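Local coordinates for general negative regulator of transcription subunit 2 (Saccharomyces cerevisiae, PDB 4BY6), which is a core subunit, required for integrity, of the CCR4-NOT complex, the major cytoplasmic mRNA deadenylase, whose NOT proteins negatively regulate transcription, at residues 53-58 and 68-73; 108-113 and 174-179; 114-119 and 144-149. One frame throughout, in Å; residues are numbered along the deposited sequence.

Overall arrangement
Contacts 2 and 3 belong to the globular C-terminal part of the chain, share helix 109-118 and both reach the same antiparallel sheet; their centres lie about 8 Å apart and they touch where F113 meets W146. Contact 3 is buried and aromatic, with a single hydrogen bond at its end, whereas contact 2 is partly buried, grading from a tryptophan against the helix to loosely placed charges at the surface. Contact 1 stands apart, with its centre about 27 Å from that of contact 2 and about 29 Å from that of contact 3. It joins two loop segments without regular sheet pairing, through aliphatic groups, backbone carbonyls and a long salt bridge, and chains of two other proteins flank it.

Contact 1. Residues 53-58 and 68-73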
loop_
_atom_site.group_PDB
_atom_site.type_symbol
_atom_site.label_atom_id
_atom_site.label_comp_id
_atom_site.label_asym_id
_atom_site.label_seq_id
_atom_site.Cartn_x
_atom_site.Cartn_y
_atom_site.Cartn_z
ATOM N N LEU E 53 -3.462 -0.680 -3.430
ATOM C CA LEU E 53 -2.251 -0.761 -2.626
ATOM C C LEU E 53 -0.973 -0.976 -3.445
ATOM O O LEU E 53 0.110 -0.580 -3.019
ATOM C CB LEU E 53 -2.400 -1.875 -1.584
ATOM C CG LEU E 53 -3.245 -1.480 -0.367
ATOM C CD1 LEU E 53 -3.436 -2.636 0.605
ATOM C CD2 LEU E 53 -2.591 -0.287 0.343
ATOM N N ASP E 54 -1.093 -1.557 -4.631
ATOM C CA ASP E 54 0.091 -1.889 -5.419
ATOM C C ASP E 54 0.659 -0.699 -6.181
ATOM O O ASP E 54 1.702 -0.810 -6.838
ATOM C CB ASP E 54 -0.230 -3.028 -6.367
ATOM C CG ASP E 54 -0.493 -4.313 -5.628
ATOM O OD1 ASP E 54 0.506 -5.030 -5.355
ATOM O OD2 ASP E 54 -1.682 -4.578 -5.295
ATOM N N THR E 55 -0.043 0.430 -6.079
ATOM C CA THR E 55 0.380 1.713 -6.645
ATOM C C THR E 55 0.309 2.830 -5.603
ATOM O O THR E 55 0.359 4.018 -5.954
ATOM C CB THR E 55 -0.470 2.107 -7.871
ATOM O OG1 THR E 55 -1.785 1.541 -7.737
ATOM C CG2 THR E 55 0.154 1.552 -9.118
ATOM N N PHE E 56 0.208 2.417 -4.335
ATOM C CA PHE E 56 0.175 3.291 -3.158
ATOM C C PHE E 56 1.435 4.152 -3.040
ATOM O O PHE E 56 2.547 3.642 -2.809
ATOM C CB PHE E 56 0.017 2.424 -1.907
ATOM C CG PHE E 56 -0.495 3.149 -0.685
ATOM C CD1 PHE E 56 -1.800 3.603 -0.621
ATOM C CD2 PHE E 56 0.311 3.300 0.430
ATOM C CE1 PHE E 56 -2.278 4.228 0.511
ATOM C CE2 PHE E 56 -0.163 3.923 1.563
ATOM C CZ PHE E 56 -1.459 4.384 1.603
ATOM N N GLN E 57 1.257 5.461 -3.158
ATOM C CA GLN E 57 2.381 6.383 -3.158
ATOM C C GLN E 57 2.928 6.645 -1.751
ATOM O O GLN E 57 4.107 6.414 -1.465
ATOM C CB GLN E 57 1.935 7.693 -3.790
ATOM C CG GLN E 57 1.522 7.561 -5.242
ATOM C CD GLN E 57 0.581 8.658 -5.672
ATOM O OE1 GLN E 57 -0.632 8.486 -5.632
ATOM N NE2 GLN E 57 1.131 9.792 -6.074
ATOM N N SER E 58 2.045 7.108 -0.872
ATOM C CA SER E 58 2.411 7.488 0.479
ATOM C C SER E 58 1.181 7.457 1.381
ATOM O O SER E 58 0.045 7.539 0.910
ATOM C CB SER E 58 3.051 8.892 0.481
ATOM O OG SER E 58 3.496 9.285 1.775
ATOM N N VAL E 68 3.977 6.016 -8.703
ATOM C CA VAL E 68 5.174 5.222 -8.454
ATOM C C VAL E 68 5.098 3.955 -9.250
ATOM O O VAL E 68 4.017 3.410 -9.496
ATOM C CB VAL E 68 5.376 4.886 -6.936
ATOM C CG1 VAL E 68 5.665 6.158 -6.152
ATOM C CG2 VAL E 68 4.160 4.194 -6.359
ATOM N N GLU E 69 6.257 3.491 -9.678
ATOM C CA GLU E 69 6.315 2.313 -10.527
ATOM C C GLU E 69 5.954 1.051 -9.746
ATOM O O GLU E 69 6.599 0.716 -8.746
ATOM C CB GLU E 69 7.703 2.215 -11.144
ATOM C CG GLU E 69 7.872 1.175 -12.220
ATOM C CD GLU E 69 9.255 1.250 -12.813
ATOM O OE1 GLU E 69 9.459 2.129 -13.689
ATOM O OE2 GLU E 69 10.139 0.485 -12.344
ATOM N N PRO E 70 4.892 0.366 -10.181
ATOM C CA PRO E 70 4.461 -0.878 -9.537
ATOM C C PRO E 70 5.359 -2.045 -9.917
ATOM O O PRO E 70 6.291 -1.858 -10.709
ATOM C CB PRO E 70 3.050 -1.085 -10.094
ATOM C CG PRO E 70 3.113 -0.453 -11.454
ATOM C CD PRO E 70 4.004 0.757 -11.288
ATOM N N ARG E 71 5.080 -3.226 -9.370
ATOM C CA ARG E 71 5.705 -4.443 -9.855
ATOM C C ARG E 71 5.164 -4.730 -11.236
ATOM O O ARG E 71 4.011 -4.429 -11.516
ATOM C CB ARG E 71 5.388 -5.616 -8.951
ATOM C CG ARG E 71 5.856 -5.494 -7.540
ATOM C CD ARG E 71 5.562 -6.783 -6.777
ATOM N NE ARG E 71 4.132 -6.979 -6.570
ATOM C CZ ARG E 71 3.561 -8.153 -6.338
ATOM N NH1 ARG E 71 4.301 -9.251 -6.259
ATOM N NH2 ARG E 71 2.252 -8.223 -6.159
ATOM N N PHE E 72 5.973 -5.305 -12.111
ATOM C CA PHE E 72 5.438 -5.728 -13.405
ATOM C C PHE E 72 6.337 -6.772 -14.045
ATOM O O PHE E 72 7.532 -6.837 -13.760
ATOM C CB PHE E 72 5.248 -4.538 -14.348
ATOM C CG PHE E 72 6.524 -3.882 -14.755
ATOM C CD1 PHE E 72 7.131 -4.210 -15.955
ATOM C CD2 PHE E 72 7.121 -2.937 -13.944
ATOM C CE1 PHE E 72 8.302 -3.603 -16.337
ATOM C CE2 PHE E 72 8.294 -2.335 -14.324
ATOM C CZ PHE E 72 8.885 -2.670 -15.521
ATOM N N PHE E 73 5.756 -7.589 -14.915
ATOM C CA PHE E 73 6.508 -8.687 -15.502
ATOM C C PHE E 73 6.946 -8.431 -16.947
ATOM O O PHE E 73 6.131 -8.107 -17.817
ATOM C CB PHE E 73 5.697 -9.970 -15.446
ATOM C CG PHE E 73 6.384 -11.121 -16.082
ATOM C CD1 PHE E 73 7.582 -11.589 -15.565
ATOM C CD2 PHE E 73 5.871 -11.703 -17.223
ATOM C CE1 PHE E 73 8.230 -12.638 -16.152
ATOM C CE2 PHE E 73 6.516 -12.746 -17.818
ATOM C CZ PHE E 73 7.696 -13.218 -17.282
#
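P70 lies against the turn at D54 and T55, with P70 CB 3.5 Å from D54 O. The methyl CG2 of T55 is 4.0 Å from P70 CB. Further along, V68 directs its CG2 methyl at the backbone of 53-58, 3.8 Å from T55 O and at similar range from F56 O. That methyl sits between the backbone N and the carbonyl carbon of its own residue, and it also comes near CA and CG of Q57. No hydrogen bond joins the two segments, so the valine and proline meet carbonyl oxygens by van der Waals contact alone. The segments run in nearly opposite directions, 161° apart, as two limbs of an extended stretch of the NOT2/NOT3/NOT5 C-terminal region, without helix or strand between them, that precedes the helices and sheet of residues 101-186. At the far end the polar groups take over. R71, bent at chi3 (-69°), brings NH2 to 3.7 Å from D54 OD1, a long salt bridge with the carboxylate at the guanidinium edge and the two planes 21° apart. D54 has a stronger partner in R51 of the same chain, whose NE forms a salt bridge with OD2, so each carboxylate oxygen has an arginine near it, which would probably favour the charged form. Chains of two other proteins flank the loop: an acidic side chain of one accepts from L53 N, and an aromatic side chain of the other bonds R71 O, while P70 also packs on an aromatic side chain of that second chain.

Contact 2. Residues 108-113 and 174-179; sequences QDETLF and QRWEKC
E110 lies across the indole of W176, where the first turn of helix 109-118 meets the turn leading into strand 177-186. This is the helix-on-sheet packing of the NOT2/NOT3/NOT5 C-terminal domain, and W176 enters it from a G1 beta bulge, in which W176 and E177 both face D172. Followed outward from the helix, the glutamate begins with CB, 3.9 Å from W176 NE1 and a little farther from CZ2. E110 CG comes closer, 3.4 Å from W176 NE1, and also lies near CE2; it approaches the ring obliquely. The chain then bends at chi2 (102°), taking the carboxylate on past the indole toward the end of K178, where E110 OE1 is 4.4 Å from K178 CE. The carboxylate plane is turned 40° from the ring. E110 OE1 remains 4.9 Å from K178 NZ, too far for a salt bridge. Meanwhile the six-membered ring of the tryptophan comes up to the helix, with W176 CZ2 3.5 Å from E110 O and W176 CH2 4.4 Å from F113 CB. Both aromatics are tied further into the core by F171 of strand 163-172, which stacks on F113 and meets W176 edge-to-face. Toward solvent the contact becomes polar. K178, extended beyond CG, brings its end toward D109 and E110, crossing the D109 side chain at about a right angle. The carboxylate of D109 is already engaged, OD1 in a salt bridge with R135 and OD2 in a weak hydrogen bond from W137 NE1. K178 NZ is a nearby opposite charge, 4.0 Å from D109 OD2, beyond a salt bridge.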
loop_
_atom_site.group_PDB
_atom_site.type_symbol
_atom_site.label_atom_id
_atom_site.label_comp_id
_atom_site.label_asym_id
_atom_site.label_seq_id
_atom_site.Cartn_x
_atom_site.Cartn_y
_atom_site.Cartn_z
ATOM N N GLN E 108 3.518 8.183 -37.181
ATOM C CA GLN E 108 2.384 9.092 -37.222
ATOM C C GLN E 108 2.586 10.345 -36.342
ATOM O O GLN E 108 3.406 10.348 -35.404
ATOM C CB GLN E 108 1.133 8.344 -36.803
ATOM C CG GLN E 108 0.918 7.091 -37.610
ATOM C CD GLN E 108 -0.413 6.459 -37.307
ATOM O OE1 GLN E 108 -1.320 7.118 -36.785
ATOM N NE2 GLN E 108 -0.539 5.175 -37.598
ATOM N N ASP E 109 1.800 11.384 -36.620
ATOM C CA ASP E 109 1.934 12.654 -35.911
ATOM C C ASP E 109 2.017 12.432 -34.400
ATOM O O ASP E 109 2.942 12.934 -33.747
ATOM C CB ASP E 109 0.748 13.593 -36.213
ATOM C CG ASP E 109 0.686 14.065 -37.672
ATOM O OD1 ASP E 109 1.672 13.897 -38.436
ATOM O OD2 ASP E 109 -0.393 14.592 -38.054
ATOM N N GLU E 110 1.067 11.672 -33.852
ATOM C CA GLU E 110 1.039 11.441 -32.408
ATOM C C GLU E 110 2.345 10.852 -31.913
ATOM O O GLU E 110 2.875 11.303 -30.897
ATOM C CB GLU E 110 -0.102 10.524 -32.004
ATOM C CG GLU E 110 -1.343 11.233 -31.585
ATOM C CD GLU E 110 -2.369 11.213 -32.666
ATOM O OE1 GLU E 110 -1.956 11.206 -33.857
ATOM O OE2 GLU E 110 -3.577 11.193 -32.326
ATOM N N THR E 111 2.888 9.871 -32.631
ATOM C CA THR E 111 4.160 9.292 -32.195
ATOM C C THR E 111 5.285 10.334 -32.138
ATOM O O THR E 111 6.072 10.353 -31.175
ATOM C CB THR E 111 4.545 8.114 -33.090
ATOM O OG1 THR E 111 3.610 7.061 -32.841
ATOM C CG2 THR E 111 5.959 7.597 -32.777
ATOM N N LEU E 112 5.320 11.235 -33.126
ATOM C CA LEU E 112 6.288 12.334 -33.141
ATOM C C LEU E 112 6.073 13.286 -31.940
ATOM O O LEU E 112 7.046 13.737 -31.296
ATOM C CB LEU E 112 6.178 13.122 -34.442
ATOM C CG LEU E 112 6.276 12.397 -35.780
ATOM C CD1 LEU E 112 5.950 13.378 -36.893
ATOM C CD2 LEU E 112 7.657 11.814 -35.961
ATOM N N PHE E 113 4.807 13.582 -31.636
ATOM C CA PHE E 113 4.503 14.403 -30.474
ATOM C C PHE E 113 5.060 13.754 -29.199
ATOM O O PHE E 113 5.683 14.414 -28.361
ATOM C CB PHE E 113 2.999 14.609 -30.332
ATOM C CG PHE E 113 2.402 15.499 -31.371
ATOM C CD1 PHE E 113 3.127 16.553 -31.903
ATOM C CD2 PHE E 113 1.092 15.296 -31.796
ATOM C CE1 PHE E 113 2.556 17.390 -32.847
ATOM C CE2 PHE E 113 0.508 16.126 -32.748
ATOM C CZ PHE E 113 1.234 17.166 -33.284
ATOM N N GLN E 174 -1.633 16.058 -22.713
ATOM C CA GLN E 174 -2.158 15.507 -21.463
ATOM C C GLN E 174 -3.457 14.738 -21.697
ATOM O O GLN E 174 -3.719 13.729 -21.045
ATOM C CB GLN E 174 -2.387 16.613 -20.435
ATOM C CG GLN E 174 -1.108 17.239 -19.925
ATOM C CD GLN E 174 -0.270 16.255 -19.151
ATOM O OE1 GLN E 174 -0.784 15.274 -18.613
ATOM N NE2 GLN E 174 1.034 16.502 -19.095
ATOM N N ARG E 175 -4.260 15.199 -22.647
ATOM C CA ARG E 175 -5.487 14.492 -23.000
ATOM C C ARG E 175 -5.314 13.596 -24.240
ATOM O O ARG E 175 -6.228 12.823 -24.607
ATOM C CB ARG E 175 -6.620 15.482 -23.232
ATOM C CG ARG E 175 -7.128 16.120 -21.981
ATOM C CD ARG E 175 -8.177 17.164 -22.304
ATOM N NE ARG E 175 -7.684 18.493 -21.959
ATOM C CZ ARG E 175 -7.905 19.087 -20.790
ATOM N NH1 ARG E 175 -8.627 18.477 -19.856
ATOM N NH2 ARG E 175 -7.408 20.295 -20.558
ATOM N N TRP E 176 -4.154 13.719 -24.884
ATOM C CA TRP E 176 -3.878 13.002 -26.123
ATOM C C TRP E 176 -5.053 13.202 -27.085
ATOM O O TRP E 176 -5.746 12.274 -27.476
ATOM C CB TRP E 176 -3.615 11.518 -25.851
ATOM C CG TRP E 176 -2.559 11.019 -26.749
ATOM C CD1 TRP E 176 -2.701 10.134 -27.779
ATOM C CD2 TRP E 176 -1.185 11.421 -26.750
ATOM N NE1 TRP E 176 -1.489 9.948 -28.409
ATOM C CE2 TRP E 176 -0.546 10.734 -27.797
ATOM C CE3 TRP E 176 -0.433 12.277 -25.956
ATOM C CZ2 TRP E 176 0.809 10.885 -28.066
ATOM C CZ3 TRP E 176 0.908 12.431 -26.230
ATOM C CH2 TRP E 176 1.518 11.748 -27.272
ATOM N N GLU E 177 -5.297 14.456 -27.418
ATOM C CA GLU E 177 -6.422 14.818 -28.245
ATOM C C GLU E 177 -6.029 15.974 -29.128
ATOM O O GLU E 177 -5.241 16.836 -28.711
ATOM C CB GLU E 177 -7.610 15.234 -27.401
ATOM C CG GLU E 177 -8.410 14.125 -26.834
ATOM C CD GLU E 177 -9.596 14.678 -26.095
ATOM O OE1 GLU E 177 -9.677 15.927 -25.988
ATOM O OE2 GLU E 177 -10.439 13.877 -25.634
ATOM N N LYS E 178 -6.595 16.004 -30.333
ATOM C CA LYS E 178 -6.537 17.191 -31.167
ATOM C C LYS E 178 -7.739 18.026 -30.766
ATOM O O LYS E 178 -8.796 17.480 -30.475
ATOM C CB LYS E 178 -6.547 16.836 -32.647
ATOM C CG LYS E 178 -5.358 16.006 -33.081
ATOM C CD LYS E 178 -5.398 15.764 -34.565
ATOM C CE LYS E 178 -4.286 14.819 -34.972
ATOM N NZ LYS E 178 -4.088 14.803 -36.449
ATOM N N CYS E 179 -7.553 19.334 -30.666
ATOM C CA CYS E 179 -8.591 20.216 -30.159
ATOM C C CYS E 179 -8.734 21.439 -31.080
ATOM O O CYS E 179 -7.795 22.229 -31.217
ATOM C CB CYS E 179 -8.269 20.635 -28.713
ATOM S SG CYS E 179 -9.374 21.908 -28.010
#

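Contact 3. Residues 114-119 and 144-149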
loop_
_atom_site.group_PDB
_atom_site.type_symbol
_atom_site.label_atom_id
_atom_site.label_comp_id
_atom_site.label_asym_id
_atom_site.label_seq_id
_atom_site.Cartn_x
_atom_site.Cartn_y
_atom_site.Cartn_z
ATOM N N PHE E 114 4.797 12.458 -29.055
ATOM C CA PHE E 114 5.277 11.684 -27.921
ATOM C C PHE E 114 6.793 11.819 -27.750
ATOM O O PHE E 114 7.295 12.162 -26.669
ATOM C CB PHE E 114 4.910 10.224 -28.107
ATOM C CG PHE E 114 5.343 9.350 -26.989
ATOM C CD1 PHE E 114 4.473 9.073 -25.939
ATOM C CD2 PHE E 114 6.622 8.791 -26.984
ATOM C CE1 PHE E 114 4.864 8.257 -24.882
ATOM C CE2 PHE E 114 7.033 7.964 -25.926
ATOM C CZ PHE E 114 6.151 7.697 -24.878
ATOM N N LEU E 115 7.521 11.526 -28.822
ATOM C CA LEU E 115 8.971 11.676 -28.794
ATOM C C LEU E 115 9.418 13.103 -28.463
ATOM O O LEU E 115 10.276 13.304 -27.603
ATOM C CB LEU E 115 9.548 11.253 -30.138
ATOM C CG LEU E 115 9.503 9.754 -30.357
ATOM C CD1 LEU E 115 9.853 9.455 -31.810
ATOM C CD2 LEU E 115 10.469 9.063 -29.370
ATOM N N PHE E 116 8.824 14.087 -29.138
ATOM C CA PHE E 116 9.169 15.496 -28.946
ATOM C C PHE E 116 8.979 15.949 -27.487
ATOM O O PHE E 116 9.730 16.774 -26.974
ATOM C CB PHE E 116 8.325 16.365 -29.882
ATOM C CG PHE E 116 8.452 17.842 -29.633
ATOM C CD1 PHE E 116 9.439 18.582 -30.253
ATOM C CD2 PHE E 116 7.566 18.497 -28.774
ATOM C CE1 PHE E 116 9.556 19.952 -30.037
ATOM C CE2 PHE E 116 7.664 19.870 -28.553
ATOM C CZ PHE E 116 8.657 20.601 -29.189
ATOM N N TYR E 117 7.961 15.412 -26.828
ATOM C CA TYR E 117 7.693 15.762 -25.445
ATOM C C TYR E 117 8.414 14.847 -24.461
ATOM O O TYR E 117 8.365 15.099 -23.263
ATOM C CB TYR E 117 6.200 15.714 -25.159
ATOM C CG TYR E 117 5.447 16.921 -25.639
ATOM C CD1 TYR E 117 5.532 18.135 -24.961
ATOM C CD2 TYR E 117 4.639 16.854 -26.768
ATOM C CE1 TYR E 117 4.832 19.249 -25.382
ATOM C CE2 TYR E 117 3.938 17.972 -27.206
ATOM C CZ TYR E 117 4.034 19.166 -26.503
ATOM O OH TYR E 117 3.335 20.274 -26.948
ATOM N N LYS E 118 9.053 13.776 -24.937
ATOM C CA LYS E 118 9.692 12.846 -23.996
ATOM C C LYS E 118 11.218 12.961 -23.923
ATOM O O LYS E 118 11.822 12.581 -22.915
ATOM C CB LYS E 118 9.325 11.399 -24.321
ATOM C CG LYS E 118 9.415 10.497 -23.105
ATOM C CD LYS E 118 9.601 9.020 -23.465
ATOM C CE LYS E 118 9.776 8.151 -22.217
ATOM N NZ LYS E 118 9.622 6.700 -22.530
ATOM N N HIS E 119 11.840 13.486 -24.976
ATOM C CA HIS E 119 13.303 13.556 -25.035
ATOM C C HIS E 119 13.854 14.950 -25.358
ATOM O O HIS E 119 14.379 15.182 -26.449
ATOM C CB HIS E 119 13.812 12.534 -26.053
ATOM C CG HIS E 119 13.358 11.149 -25.752
ATOM N ND1 HIS E 119 13.922 10.388 -24.750
ATOM C CD2 HIS E 119 12.368 10.389 -26.292
ATOM C CE1 HIS E 119 13.311 9.213 -24.692
ATOM N NE2 HIS E 119 12.365 9.194 -25.616
ATOM N N LYS E 144 4.025 26.082 -25.616
ATOM C CA LYS E 144 4.730 24.814 -25.823
ATOM C C LYS E 144 3.742 23.763 -26.296
ATOM O O LYS E 144 3.567 22.699 -25.704
ATOM C CB LYS E 144 5.463 24.399 -24.557
ATOM C CG LYS E 144 6.210 25.604 -23.974
ATOM C CD LYS E 144 7.559 25.264 -23.375
ATOM C CE LYS E 144 8.417 26.515 -23.288
ATOM N NZ LYS E 144 9.864 26.226 -23.024
ATOM N N ALA E 145 3.065 24.108 -27.375
ATOM C CA ALA E 145 2.049 23.249 -27.925
ATOM C C ALA E 145 2.057 23.387 -29.438
ATOM O O ALA E 145 2.282 24.487 -29.948
ATOM C CB ALA E 145 0.724 23.615 -27.372
ATOM N N TRP E 146 1.809 22.286 -30.146
ATOM C CA TRP E 146 1.748 22.323 -31.611
ATOM C C TRP E 146 0.332 22.597 -32.124
ATOM O O TRP E 146 -0.662 22.072 -31.588
ATOM C CB TRP E 146 2.236 21.010 -32.213
ATOM C CG TRP E 146 3.682 20.683 -32.020
ATOM C CD1 TRP E 146 4.253 20.080 -30.940
ATOM C CD2 TRP E 146 4.733 20.892 -32.964
ATOM N NE1 TRP E 146 5.606 19.922 -31.144
ATOM C CE2 TRP E 146 5.922 20.408 -32.381
ATOM C CE3 TRP E 146 4.786 21.457 -34.239
ATOM C CZ2 TRP E 146 7.140 20.463 -33.031
ATOM C CZ3 TRP E 146 5.986 21.506 -34.883
ATOM C CH2 TRP E 146 7.155 21.013 -34.281
ATOM N N LEU E 147 0.242 23.397 -33.182
ATOM C CA LEU E 147 -1.038 23.690 -33.808
ATOM C C LEU E 147 -0.917 23.560 -35.295
ATOM O O LEU E 147 0.172 23.723 -35.836
ATOM C CB LEU E 147 -1.509 25.095 -33.455
ATOM C CG LEU E 147 -0.484 26.188 -33.737
ATOM C CD1 LEU E 147 -0.598 26.714 -35.129
ATOM C CD2 LEU E 147 -0.774 27.299 -32.798
ATOM N N THR E 148 -2.024 23.298 -35.973
ATOM C CA THR E 148 -1.992 23.347 -37.430
ATOM C C THR E 148 -3.301 23.869 -37.949
ATOM O O THR E 148 -4.311 23.767 -37.271
ATOM C CB THR E 148 -1.654 21.968 -38.076
ATOM O OG1 THR E 148 -1.795 22.079 -39.501
ATOM C CG2 THR E 148 -2.590 20.883 -37.589
ATOM N N LYS E 149 -3.266 24.460 -39.138
ATOM C CA LYS E 149 -4.449 25.070 -39.731
ATOM C C LYS E 149 -5.624 24.094 -39.859
ATOM O O LYS E 149 -5.441 22.928 -40.199
ATOM C CB LYS E 149 -4.091 25.654 -41.099
ATOM C CG LYS E 149 -5.267 26.044 -41.956
ATOM C CD LYS E 149 -4.807 26.706 -43.275
ATOM C CE LYS E 149 -6.001 26.915 -44.231
ATOM N NZ LYS E 149 -5.697 27.799 -45.397
#
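An aromatic cluster fills the core between helix 109-118 and the antiparallel sheet of the NOT2 C-terminal domain, and F116 and W146 form an edge-to-face pair across this interface. The helix segment 114-118 and strand 145-149 run roughly antiparallel, 151° between their directions, with their axes 11.1 Å apart, and side chains bridge that distance. The phenylalanine ring, its CG anti to the backbone N, extends toward the strand and offers a face to the edge of the indole. W146 NE1 stands 3.3 Å from F116 CE2 over that face, displaced toward the rim; the planes are inclined at 75° and the centroid of the five-membered ring is 4.6 Å from that of the phenyl. CZ2 of W146 adds an apolar contact with F116 CE1 at 3.9 Å. Y139 and helix 123-134, through T128 and L132, pack around the pair, and an aromatic side chain of a neighbouring protein also meets F116. If an alanine replaced F116, the indole N-H edge would probably lose the aromatic face it meets, and a gap would be likely to open beside W146. Next along the helix, Y117 donates its hydroxyl to K144 O, OH to O 2.7 Å, from a position tilted 35° out of the carbonyl plane. The acceptor is at the G1 beta bulge where K144 and A145 both face H140. F116 CD2 covers one face of the Y117 ring, 3.9 Å above its centre. The buried hydroxyl thus spends its proton on a backbone carbonyl just before the strand, tying helix to bulge beside an otherwise apolar aromatic interface.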